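Local atomic coordinates of N-acetylmuramoyl-L-alanine amidase domain-containing protein SAOUHSC_02979 (Staphylococcus aureus, PDB entry 5T1Q), a protein that probably acts as a secreted amidase on cell-wall peptidoglycan, this chain carrying its lysozyme-clan glucosaminidase-like part and its CHAP domain. Residues D70-R73 with I74-N78; A101-P104 with N105-L108; K112-E116 with G117-P121; I166-P169 with T170-S173; T188-D192 with P193-K197. All coordinates share one frame; numbering follows the deposited sequence.

Overall arrangement
All five contacts are local ones inside the glucosaminidase-like part of the chain, where they shape the ends and connections of its helices and its two-stranded sheet. Interaction 1 is regular helix, held by backbone bonds and a surface salt bridge. Interactions 2, 4 and 5 are partly buried turns in which a carbonyl or carboxylate oxygen accepts from residues two to four places on and an aromatic ring packs on aliphatic carbon. Interaction 3, a hairpin tip, is the surface contact and relies mostly on main-chain bonding. Interactions 2 and 3 touch through Asn-105 and Val-120, while interaction 4 reaches interaction 1 through Lys-172 and interaction 5 through Tyr-167.

Interaction 1 (D70-R73 with I74-N78); sequences DAHR and IGQDN
Four successive i to i+4 bonds join residues 70-73 to residues 74-78 as the last turns of the alpha-helix 58-78: Ile-74 N reaches Asp-70 O at 3.0 Å, Gly-75 N reaches Ala-71 O at 2.9 Å, and Gln-76 N and Asp-77 N continue the pattern to His-72 O and Arg-73 O. Most are nearly straight; that of Gly-75 bends to 147° at the hydrogen. Ile-74 sends CG1 back beside its own backbone N, and the branch lies over the preceding turn with CG1 3.2 Å from Asp-70 O. Its hydrocarbon also packs on Leu-149 and Ser-153 of helix 145-158 and on Met-85 of helix 82-93. On another side of the helix, CG of Gln-76 comes over one face of the His-72 imidazole, toward its rim, 4.1 Å from His-72 NE2; that nitrogen is hydrogen-bonded to Asp-213 O. The Arg-73 chain turns back at chi3 (58°), carrying its guanidinium toward the previous turn and past Ile-74, with NH2 4.1 Å from CG1. The group is held there by a salt bridge one turn back, in which Arg-73 NH1 lies 2.9 Å from Asp-70 OD1, which it meets on the anti side, the oxygen lying almost exactly in the guanidinium plane.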
loop_
_atom_site.group_PDB
_atom_site.type_symbol
_atom_site.label_atom_id
_atom_site.label_comp_id
_atom_site.label_asym_id
_atom_site.label_seq_id
_atom_site.Cartn_x
_atom_site.Cartn_y
_atom_site.Cartn_z
ATOM N N ASP A 70 16.791 -12.809 -11.046
ATOM C CA ASP A 70 17.659 -12.757 -9.865
ATOM C C ASP A 70 16.987 -13.417 -8.653
ATOM O O ASP A 70 17.652 -14.116 -7.888
ATOM C CB ASP A 70 18.108 -11.319 -9.562
ATOM C CG ASP A 70 19.106 -10.769 -10.599
ATOM O OD1 ASP A 70 19.801 -11.565 -11.266
ATOM O OD2 ASP A 70 19.223 -9.526 -10.721
ATOM N N ALA A 71 15.675 -13.223 -8.505
ATOM C CA ALA A 71 14.918 -13.846 -7.402
ATOM C C ALA A 71 14.886 -15.366 -7.541
ATOM O O ALA A 71 14.994 -16.086 -6.546
ATOM C CB ALA A 71 13.507 -13.301 -7.337
ATOM N N HIS A 72 14.741 -15.849 -8.777
ATOM C CA HIS A 72 14.751 -17.295 -9.043
ATOM C C HIS A 72 16.075 -17.968 -8.645
ATOM O O HIS A 72 16.069 -18.986 -7.962
ATOM C CB HIS A 72 14.468 -17.593 -10.515
ATOM C CG HIS A 72 14.618 -19.038 -10.863
ATOM N ND1 HIS A 72 15.788 -19.560 -11.376
ATOM C CD2 HIS A 72 13.774 -20.084 -10.713
ATOM C CE1 HIS A 72 15.645 -20.859 -11.556
ATOM N NE2 HIS A 72 14.432 -21.204 -11.163
ATOM N N ARG A 73 17.192 -17.402 -9.106
ATOM C CA ARG A 73 18.537 -17.939 -8.814
ATOM C C ARG A 73 18.828 -17.855 -7.307
ATOM O O ARG A 73 19.306 -18.820 -6.704
ATOM C CB ARG A 73 19.601 -17.163 -9.601
ATOM C CG ARG A 73 21.020 -17.740 -9.541
ATOM C CD ARG A 73 22.071 -16.749 -10.055
ATOM N NE ARG A 73 22.040 -15.486 -9.292
ATOM C CZ ARG A 73 21.437 -14.346 -9.668
ATOM N NH1 ARG A 73 20.823 -14.229 -10.851
ATOM N NH2 ARG A 73 21.471 -13.290 -8.853
ATOM N N ILE A 74 18.550 -16.693 -6.716
ATOM C CA ILE A 74 18.723 -16.489 -5.270
ATOM C C ILE A 74 17.887 -17.505 -4.474
ATOM O O ILE A 74 18.371 -18.066 -3.486
ATOM C CB ILE A 74 18.407 -15.039 -4.847
ATOM C CG1 ILE A 74 19.548 -14.122 -5.304
ATOM C CG2 ILE A 74 18.257 -14.928 -3.330
ATOM C CD1 ILE A 74 19.294 -12.643 -5.091
ATOM N N GLY A 75 16.669 -17.772 -4.936
ATOM C CA GLY A 75 15.798 -18.745 -4.285
ATOM C C GLY A 75 16.381 -20.150 -4.216
ATOM O O GLY A 75 16.484 -20.732 -3.130
ATOM N N GLN A 76 16.787 -20.687 -5.369
ATOM C CA GLN A 76 17.348 -22.049 -5.441
ATOM C C GLN A 76 18.626 -22.222 -4.629
ATOM O O GLN A 76 18.789 -23.220 -3.925
ATOM C CB GLN A 76 17.636 -22.450 -6.901
ATOM C CG GLN A 76 16.401 -22.521 -7.789
ATOM C CD GLN A 76 15.428 -23.605 -7.367
ATOM O OE1 GLN A 76 14.250 -23.343 -7.145
ATOM N NE2 GLN A 76 15.923 -24.817 -7.223
ATOM N N ASP A 77 19.519 -21.241 -4.733
ATOM C CA ASP A 77 20.818 -21.289 -4.055
ATOM C C ASP A 77 20.735 -21.166 -2.531
ATOM O O ASP A 77 21.374 -21.930 -1.814
ATOM C CB ASP A 77 21.762 -20.201 -4.607
ATOM C CG ASP A 77 22.174 -20.443 -6.075
ATOM O OD1 ASP A 77 21.884 -21.524 -6.643
ATOM O OD2 ASP A 77 22.816 -19.542 -6.661
ATOM N N ASN A 78 19.936 -20.221 -2.044
ATOM C CA ASN A 78 19.842 -19.957 -0.610
ATOM C C ASN A 78 18.633 -20.553 0.118
ATOM O O ASN A 78 18.378 -20.171 1.245
ATOM C CB ASN A 78 19.908 -18.449 -0.389
ATOM C CG ASN A 78 21.236 -17.862 -0.820
ATOM O OD1 ASN A 78 22.281 -18.216 -0.289
ATOM N ND2 ASN A 78 21.197 -16.943 -1.772
#

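Interaction 2 (A101-P104 with N105-L108); sequences AKSP and NHNL
With CG of His-106 turned beside its own backbone N (chi1 -55°) and the residue itself at positive phi (56°), the imidazole swings back under Ser-103, whose peptide bond to Pro-104 is cis. Ser-103 CA sits over the ring face, 4.0 Å from the centroid of the His-106 ring, a CH-pi contact, while Ser-103 CB approaches NE2 of His-106 at 3.9 Å. The backbone angles of Ser-103 and Pro-104 match a type VIa turn, closed by Asn-105 N on Lys-102 O at 2.9 Å. The same oxygen accepts His-106 N at 3.1 Å, from well above the carbonyl plane, so one carbonyl grips two consecutive amides and draws the chain into a tight reversal. The two arms of the loop run in nearly opposite directions: His-106 CA and Ala-101 O make a CA-H...O contact of 3.4 Å, and the Ala-101 methyl packs on Leu-108, CB to CD2 3.8 Å. The loop joins helix 82-93 to strand 119-128. It rests with Asn-105 against Val-120 and Phe-122 of that strand, ties His-106 ND1 to Tyr-142 O, and lays His-106 and Leu-108 on Thr-145 at the start of helix 145-158.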
loop_
_atom_site.group_PDB
_atom_site.type_symbol
_atom_site.label_atom_id
_atom_site.label_comp_id
_atom_site.label_asym_id
_atom_site.label_seq_id
_atom_site.Cartn_x
_atom_site.Cartn_y
_atom_site.Cartn_z
ATOM N N ALA A 101 12.710 2.760 -3.125
ATOM C CA ALA A 101 13.103 1.689 -4.056
ATOM C C ALA A 101 13.846 2.131 -5.302
ATOM O O ALA A 101 14.477 1.307 -5.940
ATOM C CB ALA A 101 11.884 0.899 -4.468
ATOM N N LYS A 102 13.736 3.394 -5.697
ATOM C CA LYS A 102 14.460 3.846 -6.896
ATOM C C LYS A 102 15.718 4.632 -6.523
ATOM O O LYS A 102 16.037 4.774 -5.337
ATOM C CB LYS A 102 13.533 4.576 -7.883
ATOM C CG LYS A 102 12.573 5.597 -7.307
ATOM C CD LYS A 102 11.536 5.969 -8.358
ATOM C CE LYS A 102 10.531 6.967 -7.822
ATOM N NZ LYS A 102 9.375 7.117 -8.754
ATOM N N SER A 103 16.454 5.084 -7.534
ATOM C CA SER A 103 17.690 5.822 -7.308
ATOM C C SER A 103 17.435 7.026 -6.401
ATOM O O SER A 103 16.406 7.681 -6.538
ATOM C CB SER A 103 18.291 6.286 -8.639
ATOM O OG SER A 103 19.463 7.065 -8.437
ATOM N N PRO A 104 18.356 7.334 -5.483
ATOM C CA PRO A 104 19.622 6.613 -5.276
ATOM C C PRO A 104 19.578 5.634 -4.096
ATOM O O PRO A 104 20.621 5.222 -3.617
ATOM C CB PRO A 104 20.588 7.753 -4.963
ATOM C CG PRO A 104 19.738 8.717 -4.207
ATOM C CD PRO A 104 18.390 8.674 -4.871
ATOM N N ASN A 105 18.386 5.241 -3.656
ATOM C CA ASN A 105 18.257 4.388 -2.463
ATOM C C ASN A 105 18.230 2.889 -2.766
ATOM O O ASN A 105 18.837 2.104 -2.043
ATOM C CB ASN A 105 17.043 4.844 -1.672
ATOM C CG ASN A 105 17.162 6.292 -1.229
ATOM O OD1 ASN A 105 18.225 6.734 -0.781
ATOM N ND2 ASN A 105 16.081 7.037 -1.352
ATOM N N HIS A 106 17.514 2.503 -3.820
ATOM C CA HIS A 106 17.475 1.112 -4.312
ATOM C C HIS A 106 17.053 0.016 -3.298
ATOM O O HIS A 106 17.337 -1.165 -3.508
ATOM C CB HIS A 106 18.851 0.742 -4.911
ATOM C CG HIS A 106 19.335 1.682 -5.976
ATOM N ND1 HIS A 106 20.326 2.617 -5.753
ATOM C CD2 HIS A 106 18.984 1.813 -7.279
ATOM C CE1 HIS A 106 20.560 3.286 -6.869
ATOM N NE2 HIS A 106 19.762 2.816 -7.810
ATOM N N ASN A 107 16.368 0.403 -2.223
ATOM C CA ASN A 107 15.935 -0.535 -1.179
ATOM C C ASN A 107 14.538 -1.062 -1.559
ATOM O O ASN A 107 13.527 -0.382 -1.381
ATOM C CB ASN A 107 15.943 0.200 0.165
ATOM C CG ASN A 107 15.663 -0.700 1.363
ATOM O OD1 ASN A 107 15.169 -1.820 1.236
ATOM N ND2 ASN A 107 15.987 -0.198 2.547
ATOM N N LEU A 108 14.505 -2.280 -2.083
ATOM C CA LEU A 108 13.276 -2.893 -2.564
ATOM C C LEU A 108 12.438 -3.615 -1.524
ATOM O O LEU A 108 11.249 -3.875 -1.770
ATOM C CB LEU A 108 13.606 -3.913 -3.649
ATOM C CG LEU A 108 14.385 -3.429 -4.854
ATOM C CD1 LEU A 108 14.537 -4.595 -5.814
ATOM C CD2 LEU A 108 13.686 -2.257 -5.520
#

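Interaction 3 (K112-E116 with G117-P121); sequences KGAFE and GNSVP
Phe-115 and Asn-118 form an antiparallel hydrogen-bonded pair across a type I' turn, with Phe-115 N to Asn-118 O at 2.9 Å and Asn-118 N to Phe-115 O at 3.0 Å, so that residues 112-116 and 117-121 make a tight beta-hairpin with Glu-116 and Gly-117 at its tip. The two bonds differ in approach: the amide of Phe-115 lies 17° from the carbonyl plane of Asn-118, whereas the amide of Asn-118 comes from far above the plane of Phe-115 O, as the sharp reversal demands. Both tip residues have positive phi, which suits the glycine at the second place. Just before the turn, the methyl of Ala-114 points at the facing chain and touches Asn-118 O at 3.4 Å and Ser-119 CB at 3.8 Å. With chi1 at -164°, Ser-119 turns OG away from its own amide and across the hairpin, 2.7 Å from Gly-113 O. Ser-119 OG also has Phe-139 O within reach, and with a single hydroxyl proton the choice of acceptor is not settled. The Phe-115 side chain leads away from the facing arm; CG of Glu-116 lies over one face of its ring. The chemistry is therefore mainly that of peptide groups, with one hydroxyl close to the facing arm. It implies a surface hairpin whose shape is set chiefly by its turn, and whose phenyl ring packs against Tyr-142 and against Glu-147 and Asp-151 of helix 145-158.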
loop_
_atom_site.group_PDB
_atom_site.type_symbol
_atom_site.label_atom_id
_atom_site.label_comp_id
_atom_site.label_asym_id
_atom_site.label_seq_id
_atom_site.Cartn_x
_atom_site.Cartn_y
_atom_site.Cartn_z
ATOM N N LYS A 112 15.218 -1.828 7.255
ATOM C CA LYS A 112 15.720 -0.728 8.087
ATOM C C LYS A 112 17.204 -0.895 8.439
ATOM O O LYS A 112 17.750 -1.985 8.320
ATOM C CB LYS A 112 14.895 -0.612 9.372
ATOM C CG LYS A 112 13.469 -0.106 9.149
ATOM C CD LYS A 112 12.586 -0.247 10.387
ATOM C CE LYS A 112 13.086 0.563 11.568
ATOM N NZ LYS A 112 12.188 0.446 12.758
ATOM N N GLY A 113 17.836 0.206 8.854
ATOM C CA GLY A 113 19.247 0.222 9.244
ATOM C C GLY A 113 20.133 0.933 8.223
ATOM O O GLY A 113 19.732 1.931 7.617
ATOM N N ALA A 114 21.347 0.413 8.058
ATOM C CA ALA A 114 22.318 0.951 7.108
ATOM C C ALA A 114 23.035 -0.198 6.404
ATOM O O ALA A 114 23.115 -1.304 6.932
ATOM C CB ALA A 114 23.316 1.837 7.823
ATOM N N PHE A 115 23.509 0.065 5.188
ATOM C CA PHE A 115 24.227 -0.929 4.390
ATOM C C PHE A 115 25.584 -0.357 4.015
ATOM O O PHE A 115 25.660 0.650 3.307
ATOM C CB PHE A 115 23.434 -1.268 3.134
ATOM C CG PHE A 115 24.141 -2.214 2.202
ATOM C CD1 PHE A 115 24.081 -3.587 2.401
ATOM C CD2 PHE A 115 24.861 -1.730 1.113
ATOM C CE1 PHE A 115 24.728 -4.459 1.540
ATOM C CE2 PHE A 115 25.506 -2.597 0.247
ATOM C CZ PHE A 115 25.441 -3.965 0.462
ATOM N N GLU A 116 26.653 -1.000 4.487
ATOM C CA GLU A 116 28.026 -0.545 4.230
ATOM C C GLU A 116 28.210 0.926 4.676
ATOM O O GLU A 116 28.965 1.720 4.041
ATOM C CB GLU A 116 28.402 -0.749 2.749
ATOM C CG GLU A 116 28.303 -2.202 2.273
ATOM C CD GLU A 116 28.777 -2.408 0.829
ATOM O OE1 GLU A 116 29.083 -1.409 0.137
ATOM O OE2 GLU A 116 28.846 -3.576 0.374
ATOM N N GLY A 117 27.506 1.271 5.773
ATOM C CA GLY A 117 27.538 2.620 6.343
ATOM C C GLY A 117 26.603 3.653 5.725
ATOM O O GLY A 117 26.567 4.791 6.191
ATOM N N ASN A 118 25.845 3.272 4.695
ATOM C CA ASN A 118 24.948 4.211 4.009
ATOM C C ASN A 118 23.491 3.989 4.448
ATOM O O ASN A 118 23.027 2.854 4.556
ATOM C CB ASN A 118 25.104 4.075 2.490
ATOM C CG ASN A 118 26.516 4.401 2.015
ATOM O OD1 ASN A 118 27.149 3.601 1.328
ATOM N ND2 ASN A 118 27.033 5.558 2.421
ATOM N N SER A 119 22.783 5.089 4.683
ATOM C CA SER A 119 21.427 5.033 5.185
ATOM C C SER A 119 20.603 6.227 4.678
ATOM O O SER A 119 21.169 7.245 4.253
ATOM C CB SER A 119 21.491 5.020 6.716
ATOM O OG SER A 119 20.271 4.601 7.278
ATOM N N VAL A 120 19.276 6.089 4.703
ATOM C CA VAL A 120 18.365 7.157 4.260
ATOM C C VAL A 120 17.108 7.202 5.146
ATOM O O VAL A 120 16.450 6.170 5.346
ATOM C CB VAL A 120 17.963 7.004 2.764
ATOM C CG1 VAL A 120 17.151 5.737 2.526
ATOM C CG2 VAL A 120 17.195 8.232 2.276
ATOM N N PRO A 121 16.776 8.391 5.690
ATOM C CA PRO A 121 15.600 8.504 6.560
ATOM C C PRO A 121 14.265 8.584 5.806
ATOM O O PRO A 121 14.143 9.326 4.829
ATOM C CB PRO A 121 15.859 9.806 7.329
ATOM C CG PRO A 121 16.685 10.622 6.403
ATOM C CD PRO A 121 17.567 9.640 5.680
#

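Interaction 4 (I166-P169 with T170-S173); sequences IYKP and TWKS
Thr-170 and Trp-171 fold back onto the residues just before them, and Lys-168 supplies the surface that the indole covers. Thr-170 grips one acceptor twice: its backbone N lies 3.0 Å from Tyr-167 O, coming from above the carbonyl plane, and its OG1 donates to the same oxygen at 2.8 Å within that plane. The chi1 of 69° makes this possible, setting OG1 between the backbone N and the carbonyl carbon while CG2 lies beside the backbone N. With its hydroxyl used in this way, Thr-170 packs its hydrocarbon on Ile-156 of helix 145-158 and on Ala-181 and Leu-185 of helix 178-185. The bond from Trp-171 N to Lys-168 O, 3.0 Å long, repeats the i to i+3 spacing, and the two backbone bonds make a short 3-10 turn in the connection between those helices. The indole of the closing residue lies back over the turn. Lys-168 CA stands almost squarely over the five-membered ring of Trp-171, 3.5 Å from its centroid and 11° off the normal, a close CH-pi contact. The aliphatic part of the lysine continues across the indole, with Lys-168 CG 3.9 Å from CE3 of Trp-171, and its chain runs on extended. Two further contacts fix the indole: NE1 is hydrogen-bonded to Ile-156 O, and Lys-157 makes a cation-pi contact with the ring. Tyr-167 O also lies 3.2 Å from CD1 of Trp-171.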
loop_
_atom_site.group_PDB
_atom_site.type_symbol
_atom_site.label_atom_id
_atom_site.label_comp_id
_atom_site.label_asym_id
_atom_site.label_seq_id
_atom_site.Cartn_x
_atom_site.Cartn_y
_atom_site.Cartn_z
ATOM N N ILE A 166 15.284 -16.026 13.440
ATOM C CA ILE A 166 14.012 -15.310 13.423
ATOM C C ILE A 166 13.220 -15.550 12.121
ATOM O O ILE A 166 12.006 -15.604 12.160
ATOM C CB ILE A 166 14.194 -13.792 13.692
ATOM C CG1 ILE A 166 12.830 -13.124 13.951
ATOM C CG2 ILE A 166 14.959 -13.117 12.561
ATOM C CD1 ILE A 166 12.893 -11.635 14.246
ATOM N N TYR A 167 13.914 -15.725 10.998
ATOM C CA TYR A 167 13.252 -15.988 9.710
ATOM C C TYR A 167 13.461 -17.423 9.212
ATOM O O TYR A 167 13.125 -17.733 8.068
ATOM C CB TYR A 167 13.716 -14.983 8.645
ATOM C CG TYR A 167 13.433 -13.546 9.014
ATOM C CD1 TYR A 167 12.125 -13.100 9.188
ATOM C CD2 TYR A 167 14.465 -12.621 9.164
ATOM C CE1 TYR A 167 11.851 -11.783 9.527
ATOM C CE2 TYR A 167 14.202 -11.297 9.499
ATOM C CZ TYR A 167 12.890 -10.882 9.686
ATOM O OH TYR A 167 12.612 -9.569 10.022
ATOM N N LYS A 168 13.996 -18.295 10.070
ATOM C CA LYS A 168 14.218 -19.699 9.700
ATOM C C LYS A 168 12.922 -20.403 9.242
ATOM O O LYS A 168 12.962 -21.168 8.289
ATOM C CB LYS A 168 14.918 -20.485 10.827
ATOM C CG LYS A 168 15.228 -21.936 10.468
ATOM C CD LYS A 168 16.044 -22.655 11.535
ATOM C CE LYS A 168 16.266 -24.105 11.136
ATOM N NZ LYS A 168 17.150 -24.855 12.060
ATOM N N PRO A 169 11.774 -20.141 9.910
ATOM C CA PRO A 169 10.505 -20.740 9.458
ATOM C C PRO A 169 10.026 -20.348 8.034
ATOM O O PRO A 169 9.065 -20.942 7.550
ATOM C CB PRO A 169 9.497 -20.248 10.501
ATOM C CG PRO A 169 10.313 -20.030 11.732
ATOM C CD PRO A 169 11.626 -19.508 11.238
ATOM N N THR A 170 10.645 -19.354 7.391
ATOM C CA THR A 170 10.273 -18.997 6.011
ATOM C C THR A 170 11.122 -19.773 5.011
ATOM O O THR A 170 10.831 -19.760 3.810
ATOM C CB THR A 170 10.433 -17.500 5.694
ATOM O OG1 THR A 170 11.819 -17.148 5.662
ATOM C CG2 THR A 170 9.677 -16.630 6.702
ATOM N N TRP A 171 12.177 -20.435 5.510
ATOM C CA TRP A 171 13.073 -21.234 4.675
ATOM C C TRP A 171 12.255 -22.331 4.043
ATOM O O TRP A 171 11.367 -22.892 4.681
ATOM C CB TRP A 171 14.201 -21.854 5.507
ATOM C CG TRP A 171 15.193 -20.886 6.083
ATOM C CD1 TRP A 171 15.070 -19.521 6.179
ATOM C CD2 TRP A 171 16.378 -21.227 6.807
ATOM N NE1 TRP A 171 16.155 -18.994 6.838
ATOM C CE2 TRP A 171 16.967 -20.020 7.243
ATOM C CE3 TRP A 171 17.021 -22.438 7.098
ATOM C CZ2 TRP A 171 18.166 -19.987 7.957
ATOM C CZ3 TRP A 171 18.219 -22.405 7.809
ATOM C CH2 TRP A 171 18.777 -21.187 8.227
ATOM N N LYS A 172 12.589 -22.650 2.804
ATOM C CA LYS A 172 11.845 -23.643 2.016
ATOM C C LYS A 172 11.846 -25.019 2.705
ATOM O O LYS A 172 10.826 -25.699 2.745
ATOM C CB LYS A 172 12.454 -23.720 0.613
ATOM C CG LYS A 172 11.476 -23.970 -0.517
ATOM C CD LYS A 172 12.177 -23.711 -1.840
ATOM C CE LYS A 172 11.226 -23.785 -3.010
ATOM N NZ LYS A 172 11.958 -23.507 -4.272
ATOM N N SER A 173 12.981 -25.388 3.289
ATOM C CA SER A 173 13.114 -26.658 4.009
ATOM C C SER A 173 12.298 -26.728 5.318
ATOM O O SER A 173 12.092 -27.811 5.854
ATOM C CB SER A 173 14.596 -26.928 4.311
ATOM O OG SER A 173 15.176 -25.856 5.032
#

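Interaction 5 (T188-D192 with P193-K197); sequences TYATD and PNYAK
An Asx turn inside a type I beta turn leads the loop 188-192 into helix 195-205, and both begin at Asp-192. Its side chain, with CG anti to the backbone N (chi1 -175°), reaches over Pro-193 so that OD1 accepts Asn-194 N at 3.0 Å; the amide comes from above the carboxylate plane, 45° out of it. The backbone closes the larger ring, with Tyr-195 N on Asp-192 O at 3.1 Å. Asn-194 occupies the N-cap position, yet its side chain makes no capping bond. The other carboxylate oxygen, OD2, forms a salt bridge with Lys-198 in the first turn of the helix, so Asp-192 holds both the turn and the helix that follows. Tyr-195 points its ring back to the loop. The methyl of Ala-190 sits over one face of the ring, toward the rim, in a CH-pi contact with CB 3.9 Å from the Tyr-195 centroid. Farther along, the Tyr-195 side chain crosses that of Tyr-189 at a slant. The Tyr-195 hydroxyl is hydrogen-bonded to Glu-92 and Gln-88 of helix 82-93, which joins the two helices; the loop meets the same oxygen by packing alone, Tyr-195 OH lying 3.4 Å from CD2 of Tyr-189.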
loop_
_atom_site.group_PDB
_atom_site.type_symbol
_atom_site.label_atom_id
_atom_site.label_comp_id
_atom_site.label_asym_id
_atom_site.label_seq_id
_atom_site.Cartn_x
_atom_site.Cartn_y
_atom_site.Cartn_z
ATOM N N THR A 188 7.244 -10.817 12.410
ATOM C CA THR A 188 8.691 -10.688 12.473
ATOM C C THR A 188 9.265 -9.666 11.486
ATOM O O THR A 188 10.430 -9.281 11.608
ATOM C CB THR A 188 9.336 -12.052 12.187
ATOM O OG1 THR A 188 8.894 -12.524 10.912
ATOM C CG2 THR A 188 8.946 -13.065 13.254
ATOM N N TYR A 189 8.458 -9.235 10.520
ATOM C CA TYR A 189 8.926 -8.328 9.480
ATOM C C TYR A 189 8.201 -6.986 9.455
ATOM O O TYR A 189 8.820 -5.964 9.145
ATOM C CB TYR A 189 8.767 -9.000 8.124
ATOM C CG TYR A 189 9.689 -8.450 7.066
ATOM C CD1 TYR A 189 10.968 -8.973 6.909
ATOM C CD2 TYR A 189 9.297 -7.404 6.232
ATOM C CE1 TYR A 189 11.824 -8.484 5.937
ATOM C CE2 TYR A 189 10.149 -6.903 5.265
ATOM C CZ TYR A 189 11.415 -7.450 5.122
ATOM O OH TYR A 189 12.275 -6.976 4.165
ATOM N N ALA A 190 6.901 -6.999 9.759
ATOM C CA ALA A 190 6.075 -5.788 9.739
ATOM C C ALA A 190 5.029 -5.782 10.839
ATOM O O ALA A 190 4.716 -6.820 11.436
ATOM C CB ALA A 190 5.390 -5.659 8.386
ATOM N N THR A 191 4.493 -4.599 11.107
ATOM C CA THR A 191 3.452 -4.430 12.120
ATOM C C THR A 191 2.051 -4.598 11.509
ATOM O O THR A 191 1.075 -4.872 12.215
ATOM C CB THR A 191 3.558 -3.044 12.762
ATOM O OG1 THR A 191 3.467 -2.051 11.739
ATOM C CG2 THR A 191 4.882 -2.885 13.478
ATOM N N ASP A 192 1.973 -4.431 10.197
ATOM C CA ASP A 192 0.722 -4.559 9.444
ATOM C C ASP A 192 0.085 -5.917 9.759
ATOM O O ASP A 192 0.638 -6.947 9.405
ATOM C CB ASP A 192 1.036 -4.416 7.937
ATOM C CG ASP A 192 -0.207 -4.416 7.049
ATOM O OD1 ASP A 192 -1.321 -4.756 7.510
ATOM O OD2 ASP A 192 -0.052 -4.064 5.857
ATOM N N PRO A 193 -1.096 -5.915 10.409
ATOM C CA PRO A 193 -1.724 -7.179 10.803
ATOM C C PRO A 193 -2.303 -7.990 9.643
ATOM O O PRO A 193 -2.748 -9.114 9.862
ATOM C CB PRO A 193 -2.830 -6.730 11.766
ATOM C CG PRO A 193 -3.213 -5.382 11.277
ATOM C CD PRO A 193 -1.961 -4.757 10.721
ATOM N N ASN A 194 -2.313 -7.422 8.433
ATOM C CA ASN A 194 -2.786 -8.142 7.252
ATOM C C ASN A 194 -1.616 -8.511 6.353
ATOM O O ASN A 194 -1.825 -8.864 5.202
ATOM C CB ASN A 194 -3.771 -7.279 6.451
ATOM C CG ASN A 194 -5.044 -6.971 7.209
ATOM O OD1 ASN A 194 -5.493 -5.829 7.230
ATOM N ND2 ASN A 194 -5.638 -7.982 7.816
ATOM N N TYR A 195 -0.395 -8.472 6.886
ATOM C CA TYR A 195 0.789 -8.712 6.064
ATOM C C TYR A 195 0.740 -10.040 5.281
ATOM O O TYR A 195 0.916 -10.040 4.049
ATOM C CB TYR A 195 2.061 -8.626 6.915
ATOM C CG TYR A 195 3.313 -8.322 6.115
ATOM C CD1 TYR A 195 3.519 -7.055 5.577
ATOM C CD2 TYR A 195 4.316 -9.275 5.951
ATOM C CE1 TYR A 195 4.665 -6.754 4.857
ATOM C CE2 TYR A 195 5.468 -8.985 5.227
ATOM C CZ TYR A 195 5.644 -7.728 4.685
ATOM O OH TYR A 195 6.799 -7.445 3.974
ATOM N N ALA A 196 0.438 -11.142 5.970
ATOM C CA ALA A 196 0.395 -12.463 5.326
ATOM C C ALA A 196 -0.658 -12.537 4.228
ATOM O O ALA A 196 -0.369 -12.997 3.120
ATOM C CB ALA A 196 0.154 -13.567 6.353
ATOM N N LYS A 197 -1.873 -12.085 4.524
ATOM C CA LYS A 197 -2.940 -12.112 3.524
ATOM C C LYS A 197 -2.607 -11.245 2.304
ATOM O O LYS A 197 -2.996 -11.570 1.188
ATOM C CB LYS A 197 -4.306 -11.765 4.122
ATOM C CG LYS A 197 -4.828 -12.836 5.085
ATOM C CD LYS A 197 -6.348 -12.886 5.159
ATOM C CE LYS A 197 -6.987 -11.570 5.595
ATOM N NZ LYS A 197 -6.694 -11.215 7.011
#